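Long-range contacts in hydrolase, haloacid dehalogenase-like family (PDB 2HCF), which binds magnesium and probably catalyses a hydrolysis reaction, as a member of the haloacid dehalogenase superfamily: residues L115-F120 against G140-D145; T78-F83 against E121-H126; Q172-G177 against R192-A197; E85-E90 against L128-I133. One frame throughout, in Å; residues are numbered along the deposited sequence.

Contact 1: residues L115-F120 against G140-D145; sequences LLTGNF and GAFADD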
loop_
_atom_site.group_PDB
_atom_site.type_symbol
_atom_site.label_atom_id
_atom_site.label_comp_id
_atom_site.label_asym_id
_atom_site.label_seq_id
_atom_site.Cartn_x
_atom_site.Cartn_y
_atom_site.Cartn_z
ATOM N N LEU A 115 4.156 -3.121 6.109
ATOM C CA LEU A 115 3.326 -2.570 5.074
ATOM C C LEU A 115 3.984 -1.319 4.583
ATOM O O LEU A 115 4.546 -0.589 5.386
ATOM C CB LEU A 115 1.982 -2.201 5.638
ATOM C CG LEU A 115 1.176 -3.430 6.090
ATOM C CD1 LEU A 115 0.054 -2.979 6.929
ATOM C CD2 LEU A 115 0.635 -4.202 4.868
ATOM N N LEU A 116 3.903 -1.069 3.283
ATOM C CA LEU A 116 4.273 0.198 2.683
ATOM C C LEU A 116 3.177 0.492 1.672
ATOM O O LEU A 116 3.130 -0.167 0.609
ATOM C CB LEU A 116 5.631 0.115 1.976
ATOM C CG LEU A 116 6.272 1.469 1.690
ATOM C CD1 LEU A 116 7.752 1.334 1.460
ATOM C CD2 LEU A 116 5.641 2.171 0.494
ATOM N N THR A 117 2.272 1.419 2.036
ATOM C CA THR A 117 1.006 1.560 1.343
ATOM C C THR A 117 0.504 2.981 1.186
ATOM O O THR A 117 0.856 3.862 1.978
ATOM C CB THR A 117 -0.045 0.689 2.065
ATOM O OG1 THR A 117 -1.331 0.895 1.497
ATOM C CG2 THR A 117 -0.042 0.961 3.546
ATOM N N GLY A 118 -0.315 3.198 0.148
ATOM C CA GLY A 118 -0.967 4.498 -0.091
ATOM C C GLY A 118 -2.183 4.701 0.799
ATOM O O GLY A 118 -2.736 5.800 0.868
ATOM N N ASN A 119 -2.649 3.639 1.456
ATOM C CA ASN A 119 -3.737 3.768 2.419
ATOM C C ASN A 119 -3.306 4.532 3.692
ATOM O O ASN A 119 -2.172 4.376 4.170
ATOM C CB ASN A 119 -4.234 2.375 2.863
ATOM C CG ASN A 119 -4.996 1.623 1.778
ATOM O OD1 ASN A 119 -6.208 1.840 1.606
ATOM N ND2 ASN A 119 -4.318 0.667 1.106
ATOM N N PHE A 120 -4.219 5.341 4.249
ATOM C CA PHE A 120 -4.130 5.741 5.637
ATOM C C PHE A 120 -4.096 4.425 6.422
ATOM O O PHE A 120 -4.697 3.425 6.010
ATOM C CB PHE A 120 -5.349 6.579 6.083
ATOM C CG PHE A 120 -5.495 7.909 5.370
ATOM C CD1 PHE A 120 -4.482 8.859 5.414
ATOM C CD2 PHE A 120 -6.675 8.230 4.703
ATOM C CE1 PHE A 120 -4.625 10.101 4.750
ATOM C CE2 PHE A 120 -6.821 9.451 4.068
ATOM C CZ PHE A 120 -5.789 10.382 4.082
ATOM N N GLY A 140 4.356 -0.422 9.684
ATOM C CA GLY A 140 4.459 -0.071 8.272
ATOM C C GLY A 140 4.723 1.410 8.072
ATOM O O GLY A 140 4.973 2.123 9.053
ATOM N N ALA A 141 4.779 1.862 6.811
ATOM C CA ALA A 141 4.667 3.246 6.503
ATOM C C ALA A 141 3.402 3.427 5.660
ATOM O O ALA A 141 3.085 2.575 4.789
ATOM C CB ALA A 141 5.898 3.743 5.759
ATOM N N PHE A 142 2.683 4.526 5.932
ATOM C CA PHE A 142 1.317 4.762 5.440
ATOM C C PHE A 142 1.087 6.191 4.942
ATOM O O PHE A 142 1.972 7.077 5.041
ATOM C CB PHE A 142 0.315 4.464 6.554
ATOM C CG PHE A 142 0.519 3.141 7.243
ATOM C CD1 PHE A 142 -0.127 2.008 6.787
ATOM C CD2 PHE A 142 1.324 3.040 8.382
ATOM C CE1 PHE A 142 0.055 0.761 7.445
ATOM C CE2 PHE A 142 1.494 1.789 9.051
ATOM C CZ PHE A 142 0.874 0.669 8.550
ATOM N N ALA A 143 -0.118 6.453 4.424
ATOM C CA ALA A 143 -0.473 7.810 3.957
ATOM C C ALA A 143 -0.539 8.832 5.093
ATOM O O ALA A 143 -0.532 10.040 4.853
ATOM C CB ALA A 143 -1.777 7.817 3.176
ATOM N N ASP A 144 -0.598 8.364 6.329
ATOM C CA ASP A 144 -0.445 9.284 7.458
ATOM C C ASP A 144 0.928 9.945 7.488
ATOM O O ASP A 144 1.100 11.011 8.076
ATOM C CB ASP A 144 -0.709 8.564 8.754
ATOM C CG ASP A 144 -1.894 7.636 8.649
ATOM O OD1 ASP A 144 -1.706 6.569 8.055
ATOM O OD2 ASP A 144 -3.000 7.958 9.135
ATOM N N ASP A 145 1.895 9.322 6.834
ATOM C CA ASP A 145 3.299 9.722 6.958
ATOM C C ASP A 145 3.807 10.655 5.874
ATOM O O ASP A 145 4.809 11.347 6.077
ATOM C CB ASP A 145 4.175 8.472 6.986
ATOM C CG ASP A 145 3.860 7.561 8.158
ATOM O OD1 ASP A 145 3.714 8.084 9.276
ATOM O OD2 ASP A 145 3.764 6.322 7.977
#

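Contact 2: residues T78-F83 against E121-H126; sequences TYIALF and EASGRH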
loop_
_atom_site.group_PDB
_atom_site.type_symbol
_atom_site.label_atom_id
_atom_site.label_comp_id
_atom_site.label_asym_id
_atom_site.label_seq_id
_atom_site.Cartn_x
_atom_site.Cartn_y
_atom_site.Cartn_z
ATOM N N THR A 78 -13.265 11.519 8.503
ATOM C CA THR A 78 -14.603 11.214 7.991
ATOM C C THR A 78 -14.539 10.010 7.029
ATOM O O THR A 78 -15.325 9.072 7.160
ATOM C CB THR A 78 -15.236 12.474 7.312
ATOM O OG1 THR A 78 -15.315 13.548 8.265
ATOM C CG2 THR A 78 -16.644 12.177 6.752
ATOM N N TYR A 79 -13.562 10.025 6.122
ATOM C CA TYR A 79 -13.328 8.918 5.180
ATOM C C TYR A 79 -13.092 7.588 5.927
ATOM O O TYR A 79 -13.735 6.576 5.649
ATOM C CB TYR A 79 -12.134 9.252 4.259
ATOM C CG TYR A 79 -11.607 8.026 3.539
ATOM C CD1 TYR A 79 -12.346 7.421 2.548
ATOM C CD2 TYR A 79 -10.397 7.452 3.901
ATOM C CE1 TYR A 79 -11.896 6.272 1.908
ATOM C CE2 TYR A 79 -9.931 6.311 3.270
ATOM C CZ TYR A 79 -10.693 5.723 2.277
ATOM O OH TYR A 79 -10.259 4.591 1.643
ATOM N N ILE A 80 -12.189 7.619 6.905
ATOM C CA ILE A 80 -11.847 6.421 7.663
ATOM C C ILE A 80 -13.075 5.866 8.384
ATOM O O ILE A 80 -13.351 4.659 8.326
ATOM C CB ILE A 80 -10.695 6.710 8.682
ATOM C CG1 ILE A 80 -9.397 6.980 7.930
ATOM C CG2 ILE A 80 -10.538 5.572 9.659
ATOM C CD1 ILE A 80 -8.306 7.643 8.741
ATOM N N ALA A 81 -13.794 6.740 9.077
ATOM C CA ALA A 81 -14.958 6.330 9.842
ATOM C C ALA A 81 -16.032 5.758 8.926
ATOM O O ALA A 81 -16.625 4.709 9.212
ATOM C CB ALA A 81 -15.512 7.509 10.619
ATOM N N LEU A 82 -16.249 6.421 7.792
ATOM C CA LEU A 82 -17.259 5.950 6.829
ATOM C C LEU A 82 -16.868 4.605 6.214
ATOM O O LEU A 82 -17.725 3.732 6.041
ATOM C CB LEU A 82 -17.436 6.983 5.734
ATOM C CG LEU A 82 -18.833 7.200 5.189
ATOM C CD1 LEU A 82 -19.886 7.301 6.305
ATOM C CD2 LEU A 82 -18.791 8.469 4.327
ATOM N N PHE A 83 -15.579 4.436 5.917
ATOM C CA PHE A 83 -15.084 3.183 5.365
ATOM C C PHE A 83 -15.334 2.059 6.372
ATOM O O PHE A 83 -15.878 1.010 6.017
ATOM C CB PHE A 83 -13.602 3.286 4.957
ATOM C CG PHE A 83 -13.118 2.071 4.224
ATOM C CD1 PHE A 83 -13.538 1.827 2.927
ATOM C CD2 PHE A 83 -12.370 1.096 4.883
ATOM C CE1 PHE A 83 -13.140 0.667 2.256
ATOM C CE2 PHE A 83 -11.990 -0.088 4.228
ATOM C CZ PHE A 83 -12.374 -0.298 2.923
ATOM N N GLU A 121 -3.363 4.403 7.527
ATOM C CA GLU A 121 -3.220 3.181 8.309
ATOM C C GLU A 121 -4.549 2.616 8.755
ATOM O O GLU A 121 -4.736 1.404 8.686
ATOM C CB GLU A 121 -2.362 3.382 9.560
ATOM C CG GLU A 121 -2.135 2.079 10.363
ATOM C CD GLU A 121 -1.032 2.176 11.456
ATOM O OE1 GLU A 121 -0.487 3.277 11.719
ATOM O OE2 GLU A 121 -0.696 1.128 12.029
ATOM N N ALA A 122 -5.456 3.459 9.242
ATOM C CA ALA A 122 -6.648 2.926 9.885
ATOM C C ALA A 122 -7.535 2.225 8.851
ATOM O O ALA A 122 -8.090 1.164 9.140
ATOM C CB ALA A 122 -7.414 4.021 10.614
ATOM N N SER A 123 -7.638 2.815 7.653
ATOM C CA SER A 123 -8.450 2.237 6.582
ATOM C C SER A 123 -7.728 1.095 5.839
ATOM O O SER A 123 -8.352 0.080 5.476
ATOM C CB SER A 123 -8.967 3.304 5.651
ATOM O OG SER A 123 -7.925 4.136 5.171
ATOM N N GLY A 124 -6.428 1.237 5.630
ATOM C CA GLY A 124 -5.610 0.161 5.033
ATOM C C GLY A 124 -5.675 -1.079 5.913
ATOM O O GLY A 124 -5.888 -2.202 5.410
ATOM N N ARG A 125 -5.535 -0.908 7.232
ATOM C CA ARG A 125 -5.577 -2.073 8.137
ATOM C C ARG A 125 -6.980 -2.639 8.288
ATOM O O ARG A 125 -7.145 -3.853 8.531
ATOM C CB ARG A 125 -4.954 -1.784 9.521
ATOM C CG ARG A 125 -3.440 -1.529 9.528
ATOM C CD ARG A 125 -2.890 -1.532 10.978
ATOM N NE ARG A 125 -1.423 -1.466 11.010
ATOM C CZ ARG A 125 -0.632 -2.537 10.928
ATOM N NH1 ARG A 125 -1.149 -3.750 10.843
ATOM N NH2 ARG A 125 0.680 -2.407 10.986
ATOM N N HIS A 126 -8.008 -1.807 8.132
ATOM C CA HIS A 126 -9.382 -2.336 8.127
ATOM C C HIS A 126 -9.601 -3.235 6.891
ATOM O O HIS A 126 -10.194 -4.301 6.974
ATOM C CB HIS A 126 -10.429 -1.227 8.128
ATOM C CG HIS A 126 -11.819 -1.737 8.355
ATOM N ND1 HIS A 126 -12.194 -2.370 9.524
ATOM C CD2 HIS A 126 -12.903 -1.746 7.554
ATOM C CE1 HIS A 126 -13.462 -2.720 9.429
ATOM N NE2 HIS A 126 -13.917 -2.355 8.245
HETATM O O HOH W 1 -7.438 4.083 2.447
#

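Contact 3: residues Q172-G177 against R192-A197; sequences QIVIIG and RSIAVA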
loop_
_atom_site.group_PDB
_atom_site.type_symbol
_atom_site.label_atom_id
_atom_site.label_comp_id
_atom_site.label_asym_id
_atom_site.label_seq_id
_atom_site.Cartn_x
_atom_site.Cartn_y
_atom_site.Cartn_z
ATOM N N GLN A 172 19.044 -6.702 1.301
ATOM C CA GLN A 172 18.173 -7.296 2.341
ATOM C C GLN A 172 16.774 -6.662 2.449
ATOM O O GLN A 172 15.983 -7.049 3.290
ATOM C CB GLN A 172 18.869 -7.205 3.705
ATOM C CG GLN A 172 20.050 -8.120 3.855
ATOM C CD GLN A 172 20.850 -7.844 5.125
ATOM O OE1 GLN A 172 20.860 -6.735 5.649
ATOM N NE2 GLN A 172 21.540 -8.858 5.606
ATOM N N ILE A 173 16.481 -5.682 1.606
ATOM C CA ILE A 173 15.198 -4.997 1.642
ATOM C C ILE A 173 14.413 -5.316 0.369
ATOM O O ILE A 173 14.914 -5.145 -0.736
ATOM C CB ILE A 173 15.353 -3.466 1.749
ATOM C CG1 ILE A 173 16.254 -3.096 2.946
ATOM C CG2 ILE A 173 13.942 -2.801 1.859
ATOM C CD1 ILE A 173 16.808 -1.662 2.870
ATOM N N VAL A 174 13.185 -5.780 0.553
ATOM C CA VAL A 174 12.326 -6.192 -0.559
ATOM C C VAL A 174 11.015 -5.409 -0.488
ATOM O O VAL A 174 10.313 -5.413 0.539
ATOM C CB VAL A 174 12.054 -7.721 -0.518
ATOM C CG1 VAL A 174 11.144 -8.146 -1.653
ATOM C CG2 VAL A 174 13.358 -8.485 -0.574
ATOM N N ILE A 175 10.715 -4.716 -1.581
ATOM C CA ILE A 175 9.517 -3.925 -1.675
ATOM C C ILE A 175 8.610 -4.467 -2.762
ATOM O O ILE A 175 9.004 -4.559 -3.921
ATOM C CB ILE A 175 9.866 -2.470 -1.899
ATOM C CG1 ILE A 175 10.321 -1.877 -0.564
ATOM C CG2 ILE A 175 8.687 -1.678 -2.403
ATOM C CD1 ILE A 175 11.135 -0.624 -0.683
ATOM N N ILE A 176 7.388 -4.823 -2.369
ATOM C CA ILE A 176 6.468 -5.547 -3.245
ATOM C C ILE A 176 5.201 -4.733 -3.542
ATOM O O ILE A 176 4.505 -4.270 -2.608
ATOM C CB ILE A 176 6.082 -6.910 -2.618
ATOM C CG1 ILE A 176 7.338 -7.755 -2.393
ATOM C CG2 ILE A 176 5.073 -7.657 -3.489
ATOM C CD1 ILE A 176 7.172 -8.874 -1.362
ATOM N N GLY A 177 4.875 -4.630 -4.833
ATOM C CA GLY A 177 3.639 -4.000 -5.295
ATOM C C GLY A 177 3.291 -4.212 -6.758
ATOM O O GLY A 177 3.983 -4.926 -7.471
ATOM N N ARG A 192 15.401 -4.247 -3.393
ATOM C CA ARG A 192 14.953 -5.201 -4.401
ATOM C C ARG A 192 13.445 -5.034 -4.580
ATOM O O ARG A 192 12.678 -5.261 -3.636
ATOM C CB ARG A 192 15.287 -6.642 -3.967
ATOM C CG ARG A 192 16.787 -6.922 -3.911
ATOM C CD ARG A 192 17.127 -8.399 -3.775
ATOM N NE ARG A 192 16.926 -8.891 -2.410
ATOM C CZ ARG A 192 16.103 -9.866 -2.041
ATOM N NH1 ARG A 192 15.312 -10.498 -2.907
ATOM N NH2 ARG A 192 16.063 -10.195 -0.758
ATOM N N SER A 193 13.017 -4.654 -5.776
ATOM C CA SER A 193 11.610 -4.507 -6.090
ATOM C C SER A 193 11.110 -5.794 -6.704
ATOM O O SER A 193 11.767 -6.374 -7.568
ATOM C CB SER A 193 11.341 -3.320 -7.007
ATOM O OG SER A 193 12.083 -3.429 -8.188
ATOM N N ILE A 194 9.970 -6.274 -6.196
ATOM C CA ILE A 194 9.249 -7.360 -6.837
ATOM C C ILE A 194 7.883 -6.800 -7.230
ATOM O O ILE A 194 7.111 -6.389 -6.373
ATOM C CB ILE A 194 9.067 -8.590 -5.909
ATOM C CG1 ILE A 194 10.405 -9.263 -5.561
ATOM C CG2 ILE A 194 8.108 -9.614 -6.534
ATOM C CD1 ILE A 194 10.263 -10.201 -4.328
ATOM N N ALA A 195 7.599 -6.771 -8.520
ATOM C CA ALA A 195 6.329 -6.270 -9.030
ATOM C C ALA A 195 5.468 -7.473 -9.341
ATOM O O ALA A 195 5.992 -8.513 -9.790
ATOM C CB ALA A 195 6.547 -5.465 -10.258
ATOM N N VAL A 196 4.161 -7.333 -9.103
ATOM C CA VAL A 196 3.189 -8.374 -9.395
ATOM C C VAL A 196 2.061 -7.761 -10.223
ATOM O O VAL A 196 1.533 -6.699 -9.885
ATOM C CB VAL A 196 2.714 -9.049 -8.070
ATOM C CG1 VAL A 196 2.094 -8.053 -7.150
ATOM C CG2 VAL A 196 1.797 -10.218 -8.366
ATOM N N ALA A 197 1.727 -8.397 -11.353
ATOM C CA ALA A 197 0.824 -7.798 -12.350
ATOM C C ALA A 197 -0.622 -8.183 -12.072
ATOM O O ALA A 197 -1.378 -8.556 -12.982
ATOM C CB ALA A 197 1.255 -8.198 -13.765
#

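Contact 4: residues E85-E90 against L128-I133; sequences ERARRE and LKLPGI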
loop_
_atom_site.group_PDB
_atom_site.type_symbol
_atom_site.label_atom_id
_atom_site.label_comp_id
_atom_site.label_asym_id
_atom_site.label_seq_id
_atom_site.Cartn_x
_atom_site.Cartn_y
_atom_site.Cartn_z
ATOM N N GLU A 85 -17.487 1.936 8.675
ATOM C CA GLU A 85 -18.912 1.758 8.846
ATOM C C GLU A 85 -19.520 0.921 7.727
ATOM O O GLU A 85 -20.362 0.081 7.972
ATOM C CB GLU A 85 -19.587 3.129 8.845
ATOM C CG GLU A 85 -20.976 3.136 9.413
ATOM C CD GLU A 85 -21.805 4.327 8.936
ATOM O OE1 GLU A 85 -21.285 5.482 8.898
ATOM O OE2 GLU A 85 -22.996 4.095 8.600
ATOM N N ARG A 86 -19.121 1.174 6.488
ATOM C CA ARG A 86 -19.828 0.589 5.349
ATOM C C ARG A 86 -19.205 -0.695 4.803
ATOM O O ARG A 86 -19.921 -1.547 4.297
ATOM C CB ARG A 86 -19.920 1.589 4.199
ATOM C CG ARG A 86 -20.710 2.827 4.495
ATOM C CD ARG A 86 -20.726 3.666 3.246
ATOM N NE ARG A 86 -21.379 4.953 3.433
ATOM C CZ ARG A 86 -21.376 5.928 2.523
ATOM N NH1 ARG A 86 -20.748 5.778 1.366
ATOM N NH2 ARG A 86 -22.009 7.062 2.790
ATOM N N ALA A 87 -17.879 -0.794 4.828
ATOM C CA ALA A 87 -17.194 -1.948 4.252
ATOM C C ALA A 87 -17.597 -3.258 4.949
ATOM O O ALA A 87 -17.748 -3.292 6.162
ATOM C CB ALA A 87 -15.704 -1.757 4.326
ATOM N N ARG A 88 -17.780 -4.322 4.171
ATOM C CA ARG A 88 -18.044 -5.664 4.687
ATOM C C ARG A 88 -17.063 -6.634 4.039
ATOM O O ARG A 88 -16.442 -6.320 3.015
ATOM C CB ARG A 88 -19.469 -6.125 4.350
ATOM C CG ARG A 88 -20.621 -5.217 4.839
ATOM C CD ARG A 88 -20.779 -5.242 6.356
ATOM N NE ARG A 88 -21.909 -4.420 6.823
ATOM C CZ ARG A 88 -21.822 -3.208 7.392
ATOM N NH1 ARG A 88 -20.647 -2.612 7.584
ATOM N NH2 ARG A 88 -22.935 -2.575 7.771
ATOM N N ARG A 89 -16.950 -7.829 4.620
ATOM C CA ARG A 89 -16.030 -8.860 4.121
ATOM C C ARG A 89 -16.232 -9.096 2.634
ATOM O O ARG A 89 -15.289 -9.250 1.884
ATOM C CB ARG A 89 -16.264 -10.168 4.879
ATOM C CG ARG A 89 -15.473 -11.360 4.343
ATOM C CD ARG A 89 -13.967 -11.109 4.373
ATOM N NE ARG A 89 -13.197 -12.224 3.821
ATOM C CZ ARG A 89 -12.773 -12.316 2.558
ATOM N NH1 ARG A 89 -13.040 -11.370 1.671
ATOM N NH2 ARG A 89 -12.090 -13.383 2.168
ATOM N N GLU A 90 -17.489 -9.056 2.211
ATOM C CA GLU A 90 -17.851 -9.300 0.809
ATOM C C GLU A 90 -17.349 -8.240 -0.169
ATOM O O GLU A 90 -17.390 -8.447 -1.395
ATOM C CB GLU A 90 -19.362 -9.419 0.691
ATOM C CG GLU A 90 -19.930 -10.675 1.372
ATOM C CD GLU A 90 -20.019 -10.602 2.908
ATOM O OE1 GLU A 90 -20.003 -9.489 3.481
ATOM O OE2 GLU A 90 -20.096 -11.684 3.550
ATOM N N LEU A 128 -7.344 -5.101 5.571
ATOM C CA LEU A 128 -6.574 -6.320 5.836
ATOM C C LEU A 128 -7.284 -7.161 6.902
ATOM O O LEU A 128 -7.276 -8.394 6.858
ATOM C CB LEU A 128 -5.153 -5.967 6.323
ATOM C CG LEU A 128 -4.201 -5.200 5.383
ATOM C CD1 LEU A 128 -3.020 -4.843 6.233
ATOM C CD2 LEU A 128 -3.794 -6.023 4.231
ATOM N N LYS A 129 -7.941 -6.485 7.834
ATOM C CA LYS A 129 -8.673 -7.166 8.931
ATOM C C LYS A 129 -9.917 -7.951 8.489
ATOM O O LYS A 129 -10.307 -9.012 9.103
ATOM C CB LYS A 129 -9.131 -6.121 9.958
ATOM C CG LYS A 129 -8.101 -5.726 11.018
ATOM C CD LYS A 129 -8.731 -4.888 12.138
ATOM C CE LYS A 129 -7.665 -4.089 12.949
ATOM N NZ LYS A 129 -7.412 -4.648 14.327
ATOM N N LEU A 130 -10.617 -7.415 7.500
ATOM C CA LEU A 130 -11.831 -8.089 6.992
ATOM C C LEU A 130 -11.529 -9.526 6.575
ATOM O O LEU A 130 -12.094 -10.434 7.126
ATOM C CB LEU A 130 -12.525 -7.260 5.907
ATOM C CG LEU A 130 -13.193 -6.008 6.463
ATOM C CD1 LEU A 130 -13.642 -5.076 5.390
ATOM C CD2 LEU A 130 -14.383 -6.388 7.345
ATOM N N PRO A 131 -10.576 -9.748 5.655
ATOM C CA PRO A 131 -10.163 -11.127 5.370
ATOM C C PRO A 131 -9.171 -11.777 6.368
ATOM O O PRO A 131 -8.741 -12.912 6.163
ATOM C CB PRO A 131 -9.532 -11.000 3.977
ATOM C CG PRO A 131 -8.958 -9.673 3.992
ATOM C CD PRO A 131 -9.876 -8.801 4.787
ATOM N N GLY A 132 -8.825 -11.093 7.449
ATOM C CA GLY A 132 -8.028 -11.708 8.509
ATOM C C GLY A 132 -6.558 -11.906 8.208
ATOM O O GLY A 132 -5.991 -12.957 8.569
ATOM N N ILE A 133 -5.949 -10.919 7.537
ATOM C CA ILE A 133 -4.520 -10.943 7.286
ATOM C C ILE A 133 -3.791 -9.713 7.845
ATOM O O ILE A 133 -2.659 -9.453 7.475
ATOM C CB ILE A 133 -4.164 -11.083 5.762
ATOM C CG1 ILE A 133 -4.748 -9.942 4.952
ATOM C CG2 ILE A 133 -4.669 -12.409 5.202
ATOM C CD1 ILE A 133 -4.090 -9.810 3.634
#

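Contact 1: residues L115-F120 against G140-D145
Leu-115 and Ala-141 open the backbone pairing of two parallel strands: Ala-141 N donates to Leu-115 O at 2.8 Å, and Ala-141 O receives Thr-117 N at 3.1 Å. Past the strand ends, Ala-143 N reaches Asn-119 O at 2.9 Å, a bond almost straight at the hydrogen (176°) although the donor stands above the carbonyl plane. Gly-140 CA lies only 2.9 Å from Leu-115 O, where a beta carbon would collide with that oxygen.

The apolar contacts gather round the Phe-142 ring. Leu-115 CD1 meets its edge, 3.8 Å from Phe-142 CE1, while Thr-117 CG2 comes in obliquely at 3.4 Å from Phe-142 CD1. With OG1 of Thr-117 anti to its own nitrogen (chi1 174°), the methyl is left for the ring and the hydroxyl accepts Asn-119 N at 3.0 Å, an ST turn. Farther on, Phe-120 CD1 rests 3.7 Å from Ala-143 CB.

Among the polar ends, Asp-144 carries a salt bridge from OD2 to Lys-76 and a hydrogen bond from OD1 to Glu-121 N, in the first turn of helix 121-129. Asn-119 ND2 is hydrogen-bonded to OD1 of the magnesium ligand Asp-12, and Thr-117 has a place consistent with HAD motif II. Helix 121-129 covers Leu-115 and Phe-142, helix 152-164 covers Leu-116 and Ala-141, and Phe-120 reaches out to helix 65-86.

Contact 2: residues T78-F83 against E121-H126
Ala-122 makes the first touch, its CB lying 3.6 Å from Ile-80 CG2, the branch anti to the Ile-80 nitrogen. The two short helical segments run nearly parallel, 20° apart, with axes 9.2 Å from each other at closest approach.

Next comes Ser-123, whose OG sits between its own nitrogen and carbonyl carbon (chi1 52°) and so rises toward Tyr-79, 3.5 Å from CE2. A water joins the two hydroxyls by accepting from both, 2.8 Å from Ser-123 OG and 3.0 Å from Tyr-79 OH; it lies in the plane of the tyrosine ring. Tyr-79 OH also bonds to Asn-22. The carbonyl oxygen of Ser-123 lies 3.8 Å from Phe-83 CE2.

Arg-125 is turned elsewhere and binds Glu-121 one turn back in a salt bridge. His-126 closes the row: Phe-83 CE2 reaches the edge of the imidazole, 3.8 Å from CD2, with the ring planes nearly perpendicular at 88°. Replacing Phe-83 by an alanine would probably open a gap between the helices and deprive the His-126 ring and the Ser-123 CB of their neighbour.

Helix 65-86, which carries Ile-80, belongs to the helices inserted after strand 5-9, the position of the cap in related enzymes. A join of van der Waals contacts and one bridging water would be compatible with some relative movement of cap and core.

Contact 3: residues Q172-G177 against R192-A197
Val-174 lays its CG2 over one face of the Arg-192 guanidinium, displaced toward the rim and 3.2 Å from NH2. The arginine chain bends at chi3 (-77°), which turns the flat group back toward Val-174 on the neighbouring strand. The other methyl of Val-174, CG1, meets Ile-194 CD1 at 3.5 Å, a tight fit between side chains that slant across each other. Ile-176 and Ile-194 instead lie side by side and point the same way, with Ile-176 CG1 4.0 Å from Ile-194 CB.

Five backbone hydrogen bonds hold these parallel strands in register, ending with Val-196 N to Gly-177 O at 2.9 Å. On the other face of the sheet Ile-175, Ser-193 and Ala-195 pack against helix 180-187, which links the strands in a beta-alpha-beta crossover. Gly-177 directly precedes the magnesium ligand Asp-178.

The polar end of Arg-192 is held from outside, NE by Ser-171 O and NH2 by Ile-228 O. A leucine at Arg-192 would probably leave both carbonyls without these donors and Val-174 CG2 without its flat cover. The charged group thus uses its NE and NH2 N-H groups on backbone oxygens while its face serves as an apolar surface.

Contact 4: residues E85-E90 against L128-I133
Arg-89 crosses the end of helix 121-129 and touches both Leu-130 and Pro-131. From CB the chain sets out with CG anti to the backbone nitrogen (chi1 174°), then bends at chi2 (59°) toward the other segment. Arg-89 CD lies 3.4 Å from Leu-130 O. NE follows at 3.6 Å from Pro-131 CA. CZ lies 3.8 Å from Pro-131 CB, which sits over the centre of one guanidinium face, and NH2 is nearly as close to the same carbon. The arginine and proline side chains cross at about a right angle. NH1, last of all, gives a weak hydrogen bond to Ile-92 O in the strand just beyond.

The side chain of Leu-130 packs on the chain leading into Arg-89: its CD1 rests 4.0 Å from Ala-87 CB and 3.9 Å from Arg-88 O, and CD2 leans on Arg-89 N. Both helices finish here. A Schellman motif ends helix 121-129, with Ile-133 N bonded to Leu-128 O at 2.9 Å and Gly-132 taking the positive phi. Beyond helix 65-86, Arg-88 folds back, its NH1 2.7 Å from Glu-85 O.

Between the two segments the contact is largely dispersive: aliphatic carbons and a guanidinium face press on leucine and proline. Because the face takes the proline, the edge N-H groups of Arg-89 can point elsewhere, and its charge probably remains largely solvated at this exposed site.

Overall arrangement
Contacts 1 and 3 form the buried core: both belong to the same parallel sheet of the Rossmann-like HAD domain, with strand 5-9 between them, and both rely on regular backbone hydrogen bonds close to the magnesium site. Contacts 2 and 4 lie farther out and join the same pair of helices, 65-86 and 121-129, first along their length and then at their ends; side-chain packing replaces backbone bonding there, and contact 4 is the more exposed. Helix 121-129 also ties these to contact 1, since Gly-124 packs on Asn-119 and Leu-128 on Leu-115. Contact 3 stands apart, about 25 Å between centres from contacts 2 and 4.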